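Local structure of paraflagellar rod component (Trypanosoma cruzi, 6XYB) at residues 96-101 with 109-114; 50-55 with 63-68. The protein is of unknown function, is specific to kinetoplastids, binds metal ions and is probably a component of the paraflagellar rod. All coordinates share one frame; numbering follows the deposited sequence.

How the contacts relate
Both contacts lie at opposite margins of one antiparallel six-stranded sheet, and their centres lie 20 Å apart on either side of the chain's centre. Contact 1 pairs the edge strand 93-103 with 108-117 and is buried, covered by strand 6-13 and by other subunits; its chemistry is polar, with backbone bonds, serine and asparagine side chains and carbonyls turned to shared metal ions. Contact 2 brings the lead-in to the other edge strand, 55-57, against 62-66. It is only partly buried and touches no other subunit: two backbone bonds, a bridging water and a methionine-phenylalanine contact replace the regular pairing and ion sites of contact 1.

Contact 1: 96-101 with 109-114; sequences RASNSI and DTTKLF. With K (potassium ion), chain F; MG (magnesium ion), chain H; MG (magnesium ion), chain G.
A97 and F114 form a hydrogen-bonded pair in the antiparallel beta hairpin 93-103/108-117, with F114 N giving its hydrogen to A97 O. The segment axes run 170° apart, and reciprocal bonds link N99 with K112 and I101 with T110. R96 and A97 both face F114, a classic beta bulge: R96 N binds F114 O at 2.8 Å, whereas the bond from A97 N to that oxygen is weak, at 3.4 Å. Packing is tight around K112 O, which accepts two hydrogen bonds. S98 OG reaches it at 2.8 Å and N99 N at 3.1 Å, from opposite faces of the carbonyl plane. With OG anti to the backbone N (chi1 -179°), S98 can cross to the partner strand, where its OG also touches L113 CD2. On the face carrying A97, N99 and F114, N99 OD1 sits at the edge of the F114 ring, in its plane, 3.4 Å from CE2; that oxygen is hydrogen-bonded to S98 OG of a second subunit. The looser, partly exposed side lies at I101 and T110, whose CG1 and CB are 4.3 Å apart although the backbones stay bonded, and at R96, whose bent side chain turns off toward L95 of a second subunit. Along the outer edge, carbonyls point to ions that four subunits share: R96 O to potassium, S98 O to one magnesium at 2.2 Å, and S100 O to the other magnesium at 2.3 Å.

Contact 2: 50-55 with 63-68; sequences DPVKFL and WRMELS
M65 lies over one face of the F54 ring, a Met-aromatic contact beside the point where the 50-55 loop enters the edge strand of the antiparallel sheet. M65 CB stands 3.7 Å from the F54 ring centroid, 18° off the normal, a CH-pi contact displaced toward the rim. M65 SD follows over the ring, 4.5 Å from the same centroid, and the bend at chi3 (-80°) brings CE back to F54 CD2, at 3.8 Å. The same methyl meets V52 CG2, so valine and phenylalanine share the end of the methionine. W63 CB packs against F54 CD1 at 3.8 Å, and the F54 carbonyl lies at the edge of the indole. Backbone pairing holds these groups in place: L55 and R64 make an antiparallel hydrogen-bonded pair, with L55 N to R64 O at 2.9 Å and nearly straight, and R64 N to L55 O returning the bond. Beyond F54 and M65 the chains separate, CA to CA 6.6 Å at V52 and L67, and a water spans K53 O and E66 N. Further out, E34 of helix 27-36 accepts a hydrogen bond from F54 N, while V30 of that helix and I18 and M20 of strand 17-21 pack on F54. On the other side of strand 62-66, R64 extends alongside E66 in a salt bridge; R64 NH2 lies 3.3 Å from E66 OE1, on the anti lone pair of that oxygen.

Contact 1: 96-101 with 109-114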
ATOM      1  N   ARG C  96      -9.011   2.373  -2.683  1.00 13.32           N
ATOM      2  CA  ARG C  96      -8.766   2.876  -1.334  1.00 14.78           C
ATOM      3  C   ARG C  96      -7.369   2.517  -0.829  1.00 11.97           C
ATOM      4  O   ARG C  96      -6.790   3.327  -0.086  1.00 13.59           O
ATOM      5  CB  ARG C  96      -9.808   2.344  -0.355  1.00 17.73           C
ATOM      6  CG  ARG C  96     -11.220   2.764  -0.740  1.00 24.44           C
ATOM      7  CD  ARG C  96     -11.479   4.253  -0.678  1.00 29.64           C
ATOM      8  NE  ARG C  96     -11.453   4.417   0.736  1.00 27.22           N
ATOM      9  CZ  ARG C  96     -12.491   4.495   1.559  1.00 29.64           C
ATOM     10  NH1 ARG C  96     -13.745   4.530   1.132  1.00 29.97           N
ATOM     11  NH2 ARG C  96     -12.233   4.513   2.853  1.00 30.83           N
ATOM     12  N   ALA C  97      -6.833   1.372  -1.233  1.00 11.50           N
ATOM     13  CA  ALA C  97      -5.576   0.916  -0.655  1.00 10.86           C
ATOM     14  C   ALA C  97      -4.948  -0.166  -1.536  1.00  7.96           C
ATOM     15  O   ALA C  97      -5.638  -0.811  -2.305  1.00 11.42           O
ATOM     16  CB  ALA C  97      -5.746   0.425   0.766  1.00 10.97           C
ATOM     17  N   SER C  98      -3.640  -0.322  -1.400  1.00  9.43           N
ATOM     18  CA  SER C  98      -2.962  -1.428  -2.095  1.00  8.61           C
ATOM     19  C   SER C  98      -1.787  -1.887  -1.225  1.00 10.88           C
ATOM     20  O   SER C  98      -1.208  -1.116  -0.512  1.00 10.77           O
ATOM     21  CB  SER C  98      -2.449  -1.031  -3.456  1.00 11.15           C
ATOM     22  OG  SER C  98      -1.809  -2.071  -4.168  1.00 16.16           O
ATOM     23  N   ASN C  99      -1.364  -3.137  -1.384  1.00 10.57           N
ATOM     24  CA  ASN C  99      -0.126  -3.652  -0.753  1.00 10.21           C
ATOM     25  C   ASN C  99       0.440  -4.782  -1.602  1.00 10.14           C
ATOM     26  O   ASN C  99      -0.258  -5.339  -2.407  1.00 13.44           O
ATOM     27  CB  ASN C  99      -0.376  -4.024   0.717  1.00 10.15           C
ATOM     28  CG  ASN C  99      -1.442  -5.027   1.016  1.00 14.01           C
ATOM     29  OD1 ASN C  99      -2.589  -4.701   1.284  1.00 18.14           O
ATOM     30  ND2 ASN C  99      -1.078  -6.275   0.900  1.00 21.08           N
ATOM     31  N   SER C 100       1.685  -5.050  -1.405  1.00  9.10           N
ATOM     32  CA  SER C 100       2.318  -6.145  -2.146  0.50 12.28           C
ATOM     33  C   SER C 100       3.406  -6.798  -1.298  1.00 11.56           C
ATOM     34  O   SER C 100       4.004  -6.184  -0.390  1.00 12.31           O
ATOM     35  CB  SER C 100       2.844  -5.636  -3.475  0.50 15.00           C
ATOM     36  OG  SER C 100       3.620  -4.446  -3.333  0.50 19.94           O
ATOM     37  N   ILE C 101       3.659  -8.063  -1.645  1.00 14.24           N
ATOM     38  CA  ILE C 101       4.803  -8.807  -1.084  1.00 13.00           C
ATOM     39  C   ILE C 101       5.504  -9.582  -2.206  1.00 12.60           C
ATOM     40  O   ILE C 101       4.861  -9.850  -3.251  1.00 14.99           O
ATOM     41  CB  ILE C 101       4.389  -9.768   0.031  1.00 15.18           C
ATOM     42  CG1 ILE C 101       3.353 -10.759  -0.475  1.00 16.20           C
ATOM     43  CG2 ILE C 101       3.847  -9.037   1.211  1.00 19.40           C
ATOM     44  CD1 ILE C 101       2.939 -11.850   0.521  1.00 20.64           C
ATOM     45  N   ASP C 109       5.330 -12.656  -6.851  1.00 17.99           N
ATOM     46  CA  ASP C 109       4.913 -11.436  -6.120  1.00 17.73           C
ATOM     47  C   ASP C 109       3.408 -11.326  -6.134  1.00 16.81           C
ATOM     48  O   ASP C 109       2.800 -11.748  -7.116  1.00 18.74           O
ATOM     49  CB  ASP C 109       5.522 -10.145  -6.640  1.00 20.21           C
ATOM     50  CG  ASP C 109       5.273  -9.934  -8.116  1.00 23.90           C
ATOM     51  OD1 ASP C 109       6.005 -10.587  -8.914  1.00 33.41           O
ATOM     52  OD2 ASP C 109       4.428  -9.066  -8.479  1.00 25.46           O
ATOM     53  N   THR C 110       2.836 -10.853  -5.035  1.00 15.69           N
ATOM     54  CA  THR C 110       1.392 -10.744  -4.915  1.00 14.89           C
ATOM     55  C   THR C 110       1.037  -9.313  -4.538  1.00 15.33           C
ATOM     56  O   THR C 110       1.592  -8.863  -3.522  1.00 15.72           O
ATOM     57  CB  THR C 110       0.867 -11.750  -3.878  1.00 15.21           C
ATOM     58  OG1 THR C 110       1.189 -13.069  -4.348  1.00 19.89           O
ATOM     59  CG2 THR C 110      -0.621 -11.610  -3.667  1.00 18.00           C
ATOM     60  N   THR C 111       0.043  -8.757  -5.185  1.00 13.91           N
ATOM     61  CA  THR C 111      -0.424  -7.421  -4.945  1.00 11.87           C
ATOM     62  C   THR C 111      -1.924  -7.456  -4.707  1.00 11.35           C
ATOM     63  O   THR C 111      -2.650  -8.053  -5.497  1.00 14.79           O
ATOM     64  CB  THR C 111      -0.073  -6.504  -6.086  1.00 14.75           C
ATOM     65  OG1 THR C 111       1.333  -6.462  -6.313  1.00 17.14           O
ATOM     66  CG2 THR C 111      -0.683  -5.141  -5.940  1.00 14.44           C
ATOM     67  N   LYS C 112      -2.364  -6.768  -3.678  1.00 12.29           N
ATOM     68  CA  LYS C 112      -3.758  -6.605  -3.358  1.00 12.72           C
ATOM     69  C   LYS C 112      -4.207  -5.145  -3.579  1.00 11.86           C
ATOM     70  O   LYS C 112      -3.479  -4.213  -3.306  1.00 11.77           O
ATOM     71  CB  LYS C 112      -4.028  -7.114  -1.956  1.00 15.92           C
ATOM     72  CG  LYS C 112      -3.739  -8.601  -1.928  1.00 21.02           C
ATOM     73  CD  LYS C 112      -4.298  -9.347  -0.823  1.00 21.59           C
ATOM     74  CE  LYS C 112      -3.529 -10.633  -0.662  1.00 21.94           C
ATOM     75  NZ  LYS C 112      -4.075 -11.656  -1.597  1.00 19.99           N
ATOM     76  N   LEU C 113      -5.409  -5.007  -4.133  1.00 11.41           N
ATOM     77  CA  LEU C 113      -6.026  -3.698  -4.411  1.00 10.52           C
ATOM     78  C   LEU C 113      -7.386  -3.765  -3.701  1.00 11.19           C
ATOM     79  O   LEU C 113      -8.209  -4.704  -3.981  1.00 12.36           O
ATOM     80  CB  LEU C 113      -6.163  -3.490  -5.917  1.00 11.21           C
ATOM     81  CG  LEU C 113      -4.905  -3.419  -6.767  1.00 13.41           C
ATOM     82  CD1 LEU C 113      -5.265  -3.594  -8.250  1.00 19.64           C
ATOM     83  CD2 LEU C 113      -4.186  -2.073  -6.653  1.00 17.74           C
ATOM     84  N   PHE C 114      -7.695  -2.762  -2.902  1.00 11.24           N
ATOM     85  CA  PHE C 114      -8.965  -2.757  -2.158  1.00 11.34           C
ATOM     86  C   PHE C 114      -9.807  -1.548  -2.603  1.00 11.37           C
ATOM     87  O   PHE C 114      -9.278  -0.443  -2.753  1.00 12.78           O
ATOM     88  CB  PHE C 114      -8.682  -2.595  -0.656  1.00 11.83           C
ATOM     89  CG  PHE C 114      -7.939  -3.738  -0.057  1.00 13.68           C
ATOM     90  CD1 PHE C 114      -8.585  -4.919   0.215  1.00 15.58           C
ATOM     91  CD2 PHE C 114      -6.581  -3.636   0.146  1.00 14.96           C
ATOM     92  CE1 PHE C 114      -7.911  -5.998   0.767  1.00 16.62           C
ATOM     93  CE2 PHE C 114      -5.899  -4.707   0.745  1.00 19.63           C
ATOM     94  CZ  PHE C 114      -6.560  -5.882   1.009  1.00 17.27           C
TER
HETATM   95  K     K F 202      -5.020   5.291   0.268  1.00 13.07           K
HETATM   96 MG    MG H 204       0.005   0.545   0.357  1.00 12.07          MG
HETATM   97 MG    MG G 203       5.392  -4.594   0.515  1.00 12.95          MG
HETATM   98  O   HOH W   1      -7.281   6.301  -1.985  1.00 35.06           O

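Contact 2: 50-55 with 63-68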
ATOM      1  N   ASP C  50      -8.223 -17.626 -28.631  1.00 55.74           N
ATOM      2  CA  ASP C  50      -9.486 -17.665 -27.850  1.00 62.06           C
ATOM      3  C   ASP C  50      -9.304 -16.904 -26.537  1.00 64.14           C
ATOM      4  O   ASP C  50      -8.479 -17.302 -25.715  1.00 62.26           O
ATOM      5  CB  ASP C  50      -9.919 -19.086 -27.492  1.00 80.54           C
ATOM      6  CG  ASP C  50     -11.135 -19.072 -26.587  1.00 79.58           C
ATOM      7  OD1 ASP C  50     -12.174 -18.685 -27.075  1.00 86.30           O
ATOM      8  OD2 ASP C  50     -11.000 -19.380 -25.382  1.00 65.20           O
ATOM      9  N   PRO C  51     -10.113 -15.848 -26.268  1.00 58.54           N
ATOM     10  CA  PRO C  51      -9.888 -14.968 -25.118  1.00 55.64           C
ATOM     11  C   PRO C  51     -10.018 -15.687 -23.759  1.00 49.38           C
ATOM     12  O   PRO C  51     -10.850 -16.526 -23.594  1.00 44.03           O
ATOM     13  CB  PRO C  51     -10.946 -13.854 -25.305  1.00 59.77           C
ATOM     14  CG  PRO C  51     -12.010 -14.446 -26.228  1.00 51.15           C
ATOM     15  CD  PRO C  51     -11.286 -15.465 -27.073  1.00 58.39           C
ATOM     16  N   VAL C  52      -9.203 -15.308 -22.772  1.00 38.19           N
ATOM     17  CA  VAL C  52      -9.287 -15.932 -21.423  1.00 39.89           C
ATOM     18  C   VAL C  52     -10.434 -15.295 -20.634  1.00 33.79           C
ATOM     19  O   VAL C  52     -10.853 -14.148 -20.928  1.00 36.95           O
ATOM     20  CB  VAL C  52      -7.982 -15.843 -20.616  1.00 43.08           C
ATOM     21  CG1 VAL C  52      -6.871 -16.704 -21.207  1.00 41.34           C
ATOM     22  CG2 VAL C  52      -7.562 -14.402 -20.459  1.00 41.24           C
ATOM     23  N   LYS C  53     -10.968 -16.079 -19.702  1.00 33.81           N
ATOM     24  CA  LYS C  53     -12.219 -15.762 -18.981  1.00 31.52           C
ATOM     25  C   LYS C  53     -11.961 -15.826 -17.477  1.00 26.49           C
ATOM     26  O   LYS C  53     -11.098 -16.579 -16.997  1.00 24.86           O
ATOM     27  CB  LYS C  53     -13.314 -16.790 -19.292  1.00 37.67           C
ATOM     28  CG  LYS C  53     -13.651 -16.997 -20.749  1.00 43.95           C
ATOM     29  CD  LYS C  53     -14.974 -17.693 -20.863  1.00 48.17           C
ATOM     30  CE  LYS C  53     -15.973 -16.936 -21.720  1.00 66.14           C
ATOM     31  NZ  LYS C  53     -16.451 -15.705 -21.041  1.00 71.62           N
ATOM     32  N   PHE C  54     -12.724 -15.065 -16.727  1.00 22.04           N
ATOM     33  CA  PHE C  54     -12.895 -15.318 -15.301  1.00 20.64           C
ATOM     34  C   PHE C  54     -13.841 -16.491 -15.087  1.00 21.37           C
ATOM     35  O   PHE C  54     -14.931 -16.530 -15.703  1.00 23.67           O
ATOM     36  CB  PHE C  54     -13.470 -14.053 -14.652  1.00 20.60           C
ATOM     37  CG  PHE C  54     -12.458 -12.985 -14.344  1.00 19.28           C
ATOM     38  CD1 PHE C  54     -11.628 -13.101 -13.237  1.00 20.29           C
ATOM     39  CD2 PHE C  54     -12.372 -11.858 -15.108  1.00 21.28           C
ATOM     40  CE1 PHE C  54     -10.712 -12.124 -12.881  1.00 20.70           C
ATOM     41  CE2 PHE C  54     -11.465 -10.874 -14.767  1.00 21.59           C
ATOM     42  CZ  PHE C  54     -10.588 -11.030 -13.695  1.00 18.49           C
ATOM     43  N   LEU C  55     -13.421 -17.393 -14.207  1.00 20.70           N
ATOM     44  CA  LEU C  55     -14.233 -18.501 -13.682  1.00 19.22           C
ATOM     45  C   LEU C  55     -14.621 -18.262 -12.228  1.00 19.25           C
ATOM     46  O   LEU C  55     -13.812 -17.751 -11.472  1.00 19.63           O
ATOM     47  CB  LEU C  55     -13.493 -19.831 -13.814  1.00 21.54           C
ATOM     48  CG  LEU C  55     -13.085 -20.262 -15.231  1.00 30.46           C
ATOM     49  CD1 LEU C  55     -12.530 -21.688 -15.224  1.00 29.12           C
ATOM     50  CD2 LEU C  55     -14.221 -20.170 -16.239  1.00 38.56           C
ATOM     51  N   TRP C  63     -13.988 -14.791  -8.348  1.00 17.12           N
ATOM     52  CA  TRP C  63     -13.692 -14.957  -9.775  1.00 17.36           C
ATOM     53  C   TRP C  63     -12.183 -15.034  -9.961  1.00 16.76           C
ATOM     54  O   TRP C  63     -11.421 -14.257  -9.360  1.00 18.59           O
ATOM     55  CB  TRP C  63     -14.270 -13.786 -10.550  1.00 19.37           C
ATOM     56  CG  TRP C  63     -15.756 -13.741 -10.445  1.00 20.93           C
ATOM     57  CD1 TRP C  63     -16.515 -13.053  -9.531  1.00 24.16           C
ATOM     58  CD2 TRP C  63     -16.686 -14.352 -11.357  1.00 22.86           C
ATOM     59  NE1 TRP C  63     -17.855 -13.174  -9.845  1.00 24.17           N
ATOM     60  CE2 TRP C  63     -17.994 -13.960 -10.963  1.00 26.49           C
ATOM     61  CE3 TRP C  63     -16.554 -15.080 -12.567  1.00 21.91           C
ATOM     62  CZ2 TRP C  63     -19.142 -14.388 -11.656  1.00 30.31           C
ATOM     63  CZ3 TRP C  63     -17.694 -15.520 -13.224  1.00 24.87           C
ATOM     64  CH2 TRP C  63     -18.975 -15.147 -12.796  1.00 30.19           C
ATOM     65  N   ARG C  64     -11.750 -15.966 -10.800  1.00 17.92           N
ATOM     66  CA  ARG C  64     -10.335 -16.221 -11.069  1.00 15.94           C
ATOM     67  C   ARG C  64     -10.036 -16.238 -12.556  1.00 16.49           C
ATOM     68  O   ARG C  64     -10.718 -16.949 -13.312  1.00 18.25           O
ATOM     69  CB  ARG C  64      -9.922 -17.581 -10.528  1.00 16.51           C
ATOM     70  CG  ARG C  64      -8.449 -17.905 -10.776  1.00 18.47           C
ATOM     71  CD  ARG C  64      -8.173 -19.331 -10.407  1.00 23.70           C
ATOM     72  NE  ARG C  64      -6.787 -19.690 -10.512  1.00 23.75           N
ATOM     73  CZ  ARG C  64      -6.172 -20.061 -11.637  1.00 26.15           C
ATOM     74  NH1 ARG C  64      -6.787 -20.061 -12.820  1.00 31.62           N
ATOM     75  NH2 ARG C  64      -4.915 -20.424 -11.569  1.00 31.24           N
ATOM     76  N   MET C  65      -9.026 -15.498 -12.953  1.00 16.03           N
ATOM     77  CA  MET C  65      -8.516 -15.522 -14.344  1.00 17.53           C
ATOM     78  C   MET C  65      -7.021 -15.825 -14.334  1.00 17.72           C
ATOM     79  O   MET C  65      -6.267 -15.120 -13.652  1.00 18.65           O
ATOM     80  CB  MET C  65      -8.779 -14.200 -15.089  1.00 20.46           C
ATOM     81  CG  MET C  65      -7.983 -14.023 -16.392  1.00 26.26           C
ATOM     82  SD  MET C  65      -8.157 -12.272 -17.043  1.00 31.28           S
ATOM     83  CE  MET C  65      -9.729 -12.640 -17.727  1.00 24.50           C
ATOM     84  N   GLU C  66      -6.570 -16.766 -15.165  1.00 22.55           N
ATOM     85  CA  GLU C  66      -5.130 -16.842 -15.460  1.00 23.40           C
ATOM     86  C   GLU C  66      -4.878 -16.357 -16.892  1.00 25.93           C
ATOM     87  O   GLU C  66      -5.527 -16.891 -17.802  1.00 27.84           O
ATOM     88  CB  GLU C  66      -4.575 -18.239 -15.241  1.00 28.10           C
ATOM     89  CG  GLU C  66      -3.074 -18.315 -15.500  1.00 30.16           C
ATOM     90  CD  GLU C  66      -2.436 -19.660 -15.142  1.00 36.91           C
ATOM     91  OE1 GLU C  66      -2.881 -20.275 -14.155  1.00 43.28           O
ATOM     92  OE2 GLU C  66      -1.474 -20.075 -15.830  1.00 40.95           O
ATOM     93  N   LEU C  67      -3.931 -15.437 -17.092  1.00 27.66           N
ATOM     94  CA  LEU C  67      -3.501 -15.005 -18.474  1.00 30.77           C
ATOM     95  C   LEU C  67      -2.600 -16.084 -19.109  1.00 41.40           C
ATOM     96  O   LEU C  67      -1.724 -16.655 -18.432  1.00 44.71           O
ATOM     97  CB  LEU C  67      -2.788 -13.649 -18.457  1.00 34.70           C
ATOM     98  CG  LEU C  67      -3.400 -12.519 -17.633  1.00 34.36           C
ATOM     99  CD1 LEU C  67      -2.504 -11.303 -17.668  1.00 31.49           C
ATOM    100  CD2 LEU C  67      -4.797 -12.176 -18.080  1.00 31.93           C
ATOM    101  N   SER C  68      -2.773 -16.349 -20.405  1.00 43.60           N
ATOM    102  CA  SER C  68      -2.539 -17.705 -20.982  1.00 58.25           C
ATOM    103  C   SER C  68      -1.049 -18.155 -21.009  1.00 57.85           C
ATOM    104  O   SER C  68      -0.485 -18.322 -22.119  1.00 70.26           O
ATOM    105  CB  SER C  68      -3.244 -17.852 -22.323  1.00 57.30           C
ATOM    106  OG  SER C  68      -3.364 -16.606 -22.995  1.00 60.53           O
TER
HETATM  107  O   HOH W   2      -8.832 -18.256 -16.638  1.00 36.86           O